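PDB 1WX1: nicotinate-nucleotide--dimethylbenzimidazole phosphoribosyltransferase from Thermus thermophilus HB8, which probably catalyses transfer of the phosphoribosyl group of nicotinate mononucleotide to 5,6-dimethylbenzimidazole, giving alpha-ribazole 5'-phosphate for cobalamin biosynthesis. Local coordinates for residues E28-L36 / G267-G275. Sequence-based numbering, arbitrary orientation.
Sequences EVALRLAAL and GLRDHLFAG
A bend at chi3 (60°) in the otherwise extended chain of R32 lays its guanidinium over one face of the F273 ring, whose own CG stands opposite the carbonyl carbon and beside the backbone N (chi1 -69°), a setting in which the ring receives the arginine. The planes lie 22° apart and R32 CZ sits 4.1 Å from the ring centroid, which meets the geometry of a cation-pi stack, with NH1 displaced toward the rim. The same group reaches backbone carbonyls at its edge. L272 O lies close to the guanidinium plane and accepts hydrogen bonds end-on from both NH1 and NH2 of R32, at 2.8 and 2.6 Å; NH2 also hydrogen-bonds D270 O (2.9 Å), but from above that carbonyl's plane. Three bonds and the stack together fix the rotation of the guanidinium. Aliphatic carbons of the helix also pack on the F273 ring: L36 CD1 meets its edge at CE2 (3.7 Å), while L33 CD2 (3.6 Å from CZ) and V29 CG1 approach obliquely. The other methyl of L36, CD2, stands 3.3 Å from the centroid of the H271 imidazole, almost on the ring normal, a clear CH-pi contact; H271 ND1 is meanwhile hydrogen-bonded to L245 O. Helix 24-37 is thus docked, running roughly antiparallel, against strand 272-274 and the 3-10 turn leading into it, at an outermost strand of the parallel sheet in this alpha/beta CobT-family fold.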
ATOM      1  N   GLU A  28      -8.524  -1.731 -11.913  1.00 21.39           N
ATOM      2  CA  GLU A  28      -8.019  -1.031 -13.089  1.00 23.67           C
ATOM      3  C   GLU A  28      -6.549  -1.393 -13.301  1.00 20.99           C
ATOM      4  O   GLU A  28      -6.095  -1.585 -14.428  1.00 19.60           O
ATOM      5  CB  GLU A  28      -8.161   0.485 -12.912  1.00 27.59           C
ATOM      6  CG  GLU A  28      -7.883   1.273 -14.187  1.00 36.46           C
ATOM      7  CD  GLU A  28      -8.233   2.748 -14.049  1.00 42.97           C
ATOM      8  OE1 GLU A  28      -9.285   3.051 -13.449  1.00 46.15           O
ATOM      9  OE2 GLU A  28      -7.470   3.605 -14.550  1.00 47.00           O
ATOM     10  N   VAL A  29      -5.811  -1.482 -12.202  1.00 20.09           N
ATOM     11  CA  VAL A  29      -4.400  -1.840 -12.253  1.00 18.11           C
ATOM     12  C   VAL A  29      -4.252  -3.221 -12.894  1.00 17.99           C
ATOM     13  O   VAL A  29      -3.432  -3.418 -13.791  1.00 15.94           O
ATOM     14  CB  VAL A  29      -3.788  -1.870 -10.828  1.00 16.81           C
ATOM     15  CG1 VAL A  29      -2.344  -2.358 -10.891  1.00 19.05           C
ATOM     16  CG2 VAL A  29      -3.845  -0.471 -10.205  1.00 17.52           C
ATOM     17  N   ALA A  30      -5.056  -4.172 -12.430  1.00 16.32           N
ATOM     18  CA  ALA A  30      -5.021  -5.536 -12.959  1.00 17.66           C
ATOM     19  C   ALA A  30      -5.259  -5.549 -14.468  1.00 18.43           C
ATOM     20  O   ALA A  30      -4.554  -6.225 -15.221  1.00 17.01           O
ATOM     21  CB  ALA A  30      -6.078  -6.399 -12.258  1.00 17.93           C
ATOM     22  N   LEU A  31      -6.265  -4.801 -14.911  1.00 18.89           N
ATOM     23  CA  LEU A  31      -6.590  -4.747 -16.333  1.00 18.11           C
ATOM     24  C   LEU A  31      -5.441  -4.181 -17.153  1.00 19.01           C
ATOM     25  O   LEU A  31      -5.153  -4.658 -18.249  1.00 19.45           O
ATOM     26  CB  LEU A  31      -7.841  -3.901 -16.555  1.00 18.78           C
ATOM     27  CG  LEU A  31      -9.103  -4.389 -15.841  1.00 21.58           C
ATOM     28  CD1 LEU A  31     -10.248  -3.412 -16.107  1.00 21.28           C
ATOM     29  CD2 LEU A  31      -9.461  -5.787 -16.330  1.00 20.97           C
ATOM     30  N   ARG A  32      -4.784  -3.153 -16.630  1.00 19.50           N
ATOM     31  CA  ARG A  32      -3.668  -2.559 -17.351  1.00 19.84           C
ATOM     32  C   ARG A  32      -2.518  -3.556 -17.438  1.00 18.19           C
ATOM     33  O   ARG A  32      -1.892  -3.701 -18.486  1.00 19.80           O
ATOM     34  CB  ARG A  32      -3.210  -1.269 -16.662  1.00 19.06           C
ATOM     35  CG  ARG A  32      -4.247  -0.155 -16.681  1.00 25.51           C
ATOM     36  CD  ARG A  32      -3.675   1.139 -16.097  1.00 24.86           C
ATOM     37  NE  ARG A  32      -2.519   1.591 -16.863  1.00 23.38           N
ATOM     38  CZ  ARG A  32      -1.550   2.361 -16.376  1.00 25.26           C
ATOM     39  NH1 ARG A  32      -1.591   2.773 -15.112  1.00 21.94           N
ATOM     40  NH2 ARG A  32      -0.531   2.709 -17.154  1.00 23.38           N
ATOM     41  N   LEU A  33      -2.249  -4.251 -16.338  1.00 17.93           N
ATOM     42  CA  LEU A  33      -1.181  -5.245 -16.315  1.00 18.29           C
ATOM     43  C   LEU A  33      -1.456  -6.346 -17.339  1.00 19.75           C
ATOM     44  O   LEU A  33      -0.554  -6.774 -18.066  1.00 19.55           O
ATOM     45  CB  LEU A  33      -1.053  -5.844 -14.911  1.00 16.73           C
ATOM     46  CG  LEU A  33      -0.538  -4.851 -13.860  1.00 16.01           C
ATOM     47  CD1 LEU A  33      -0.595  -5.471 -12.469  1.00 15.96           C
ATOM     48  CD2 LEU A  33       0.899  -4.444 -14.222  1.00 17.65           C
ATOM     49  N   ALA A  34      -2.702  -6.806 -17.397  1.00 20.61           N
ATOM     50  CA  ALA A  34      -3.074  -7.846 -18.350  1.00 20.53           C
ATOM     51  C   ALA A  34      -2.824  -7.377 -19.777  1.00 20.42           C
ATOM     52  O   ALA A  34      -2.262  -8.109 -20.590  1.00 22.69           O
ATOM     53  CB  ALA A  34      -4.548  -8.223 -18.173  1.00 20.23           C
ATOM     54  N   ALA A  35      -3.244  -6.151 -20.078  1.00 20.99           N
ATOM     55  CA  ALA A  35      -3.069  -5.592 -21.413  1.00 22.33           C
ATOM     56  C   ALA A  35      -1.591  -5.428 -21.765  1.00 24.03           C
ATOM     57  O   ALA A  35      -1.191  -5.670 -22.904  1.00 24.03           O
ATOM     58  CB  ALA A  35      -3.786  -4.251 -21.515  1.00 22.26           C
ATOM     59  N   LEU A  36      -0.782  -5.024 -20.788  1.00 24.59           N
ATOM     60  CA  LEU A  36       0.650  -4.845 -21.010  1.00 25.42           C
ATOM     61  C   LEU A  36       1.353  -6.161 -21.303  1.00 25.19           C
ATOM     62  O   LEU A  36       2.201  -6.229 -22.186  1.00 26.34           O
ATOM     63  CB  LEU A  36       1.312  -4.199 -19.790  1.00 27.56           C
ATOM     64  CG  LEU A  36       1.083  -2.706 -19.573  1.00 31.59           C
ATOM     65  CD1 LEU A  36       1.871  -2.252 -18.346  1.00 32.87           C
ATOM     66  CD2 LEU A  36       1.531  -1.932 -20.809  1.00 32.67           C
ATOM     67  N   GLY A 267       3.792   6.917 -26.241  1.00 22.06           N
ATOM     68  CA  GLY A 267       3.151   5.691 -25.792  1.00 22.70           C
ATOM     69  C   GLY A 267       3.624   5.124 -24.461  1.00 22.65           C
ATOM     70  O   GLY A 267       2.994   4.220 -23.904  1.00 20.11           O
ATOM     71  N   LEU A 268       4.718   5.662 -23.937  1.00 21.66           N
ATOM     72  CA  LEU A 268       5.282   5.183 -22.682  1.00 21.18           C
ATOM     73  C   LEU A 268       4.342   5.357 -21.496  1.00 21.47           C
ATOM     74  O   LEU A 268       4.400   4.601 -20.523  1.00 20.42           O
ATOM     75  CB  LEU A 268       6.607   5.904 -22.421  1.00 23.55           C
ATOM     76  CG  LEU A 268       7.389   5.541 -21.159  1.00 24.12           C
ATOM     77  CD1 LEU A 268       8.881   5.580 -21.477  1.00 24.09           C
ATOM     78  CD2 LEU A 268       7.031   6.509 -20.034  1.00 21.22           C
ATOM     79  N   ARG A 269       3.459   6.345 -21.594  1.00 21.29           N
ATOM     80  CA  ARG A 269       2.516   6.639 -20.531  1.00 21.66           C
ATOM     81  C   ARG A 269       1.634   5.444 -20.170  1.00 20.81           C
ATOM     82  O   ARG A 269       1.265   5.277 -19.013  1.00 17.61           O
ATOM     83  CB  ARG A 269       1.631   7.809 -20.938  1.00 27.32           C
ATOM     84  CG  ARG A 269       0.711   8.311 -19.836  1.00 33.40           C
ATOM     85  CD  ARG A 269      -0.240   9.347 -20.425  1.00 39.69           C
ATOM     86  NE  ARG A 269      -1.487   8.747 -20.887  1.00 45.55           N
ATOM     87  CZ  ARG A 269      -2.305   8.043 -20.101  1.00 48.74           C
ATOM     88  NH1 ARG A 269      -2.006   7.853 -18.813  1.00 50.51           N
ATOM     89  NH2 ARG A 269      -3.414   7.513 -20.599  1.00 49.76           N
ATOM     90  N   ASP A 270       1.297   4.615 -21.157  1.00 21.02           N
ATOM     91  CA  ASP A 270       0.448   3.440 -20.929  1.00 22.19           C
ATOM     92  C   ASP A 270       1.112   2.364 -20.072  1.00 21.17           C
ATOM     93  O   ASP A 270       0.437   1.472 -19.559  1.00 20.17           O
ATOM     94  CB  ASP A 270       0.025   2.818 -22.264  1.00 26.26           C
ATOM     95  CG  ASP A 270      -0.763   3.777 -23.121  1.00 30.63           C
ATOM     96  OD1 ASP A 270      -1.678   4.435 -22.581  1.00 34.09           O
ATOM     97  OD2 ASP A 270      -0.466   3.869 -24.330  1.00 36.13           O
ATOM     98  N   HIS A 271       2.427   2.454 -19.911  1.00 19.01           N
ATOM     99  CA  HIS A 271       3.166   1.478 -19.112  1.00 20.78           C
ATOM    100  C   HIS A 271       3.458   1.964 -17.697  1.00 20.45           C
ATOM    101  O   HIS A 271       4.002   1.214 -16.882  1.00 18.38           O
ATOM    102  CB  HIS A 271       4.499   1.142 -19.783  1.00 22.80           C
ATOM    103  CG  HIS A 271       4.373   0.250 -20.976  1.00 26.21           C
ATOM    104  ND1 HIS A 271       4.970  -0.993 -21.040  1.00 27.79           N
ATOM    105  CD2 HIS A 271       3.735   0.421 -22.159  1.00 26.86           C
ATOM    106  CE1 HIS A 271       4.706  -1.546 -22.209  1.00 29.85           C
ATOM    107  NE2 HIS A 271       3.958  -0.707 -22.908  1.00 28.34           N
ATOM    108  N   LEU A 272       3.102   3.215 -17.413  1.00 18.71           N
ATOM    109  CA  LEU A 272       3.362   3.814 -16.106  1.00 17.82           C
ATOM    110  C   LEU A 272       2.301   3.601 -15.036  1.00 18.98           C
ATOM    111  O   LEU A 272       1.098   3.665 -15.300  1.00 17.40           O
ATOM    112  CB  LEU A 272       3.584   5.326 -16.243  1.00 17.93           C
ATOM    113  CG  LEU A 272       4.769   5.854 -17.055  1.00 20.54           C
ATOM    114  CD1 LEU A 272       4.761   7.387 -17.021  1.00 17.55           C
ATOM    115  CD2 LEU A 272       6.068   5.307 -16.484  1.00 20.34           C
ATOM    116  N   PHE A 273       2.775   3.366 -13.817  1.00 16.42           N
ATOM    117  CA  PHE A 273       1.929   3.189 -12.649  1.00 17.20           C
ATOM    118  C   PHE A 273       2.495   4.120 -11.582  1.00 17.65           C
ATOM    119  O   PHE A 273       3.696   4.076 -11.288  1.00 17.83           O
ATOM    120  CB  PHE A 273       1.986   1.740 -12.163  1.00 16.04           C
ATOM    121  CG  PHE A 273       1.331   0.768 -13.104  1.00 18.59           C
ATOM    122  CD1 PHE A 273      -0.015   0.435 -12.955  1.00 17.79           C
ATOM    123  CD2 PHE A 273       2.043   0.228 -14.170  1.00 16.88           C
ATOM    124  CE1 PHE A 273      -0.642  -0.427 -13.858  1.00 19.10           C
ATOM    125  CE2 PHE A 273       1.428  -0.634 -15.081  1.00 18.28           C
ATOM    126  CZ  PHE A 273       0.080  -0.959 -14.923  1.00 19.33           C
ATOM    127  N   ALA A 274       1.649   4.967 -11.010  1.00 15.60           N
ATOM    128  CA  ALA A 274       2.115   5.888  -9.982  1.00 16.74           C
ATOM    129  C   ALA A 274       2.168   5.171  -8.640  1.00 17.38           C
ATOM    130  O   ALA A 274       1.130   4.847  -8.052  1.00 18.48           O
ATOM    131  CB  ALA A 274       1.196   7.107  -9.901  1.00 16.67           C
ATOM    132  N   GLY A 275       3.385   4.918  -8.163  1.00 16.36           N
ATOM    133  CA  GLY A 275       3.559   4.231  -6.895  1.00 15.48           C
ATOM    134  C   GLY A 275       2.930   4.948  -5.714  1.00 16.94           C
ATOM    135  O   GLY A 275       2.210   4.340  -4.921  1.00 17.46           O
TER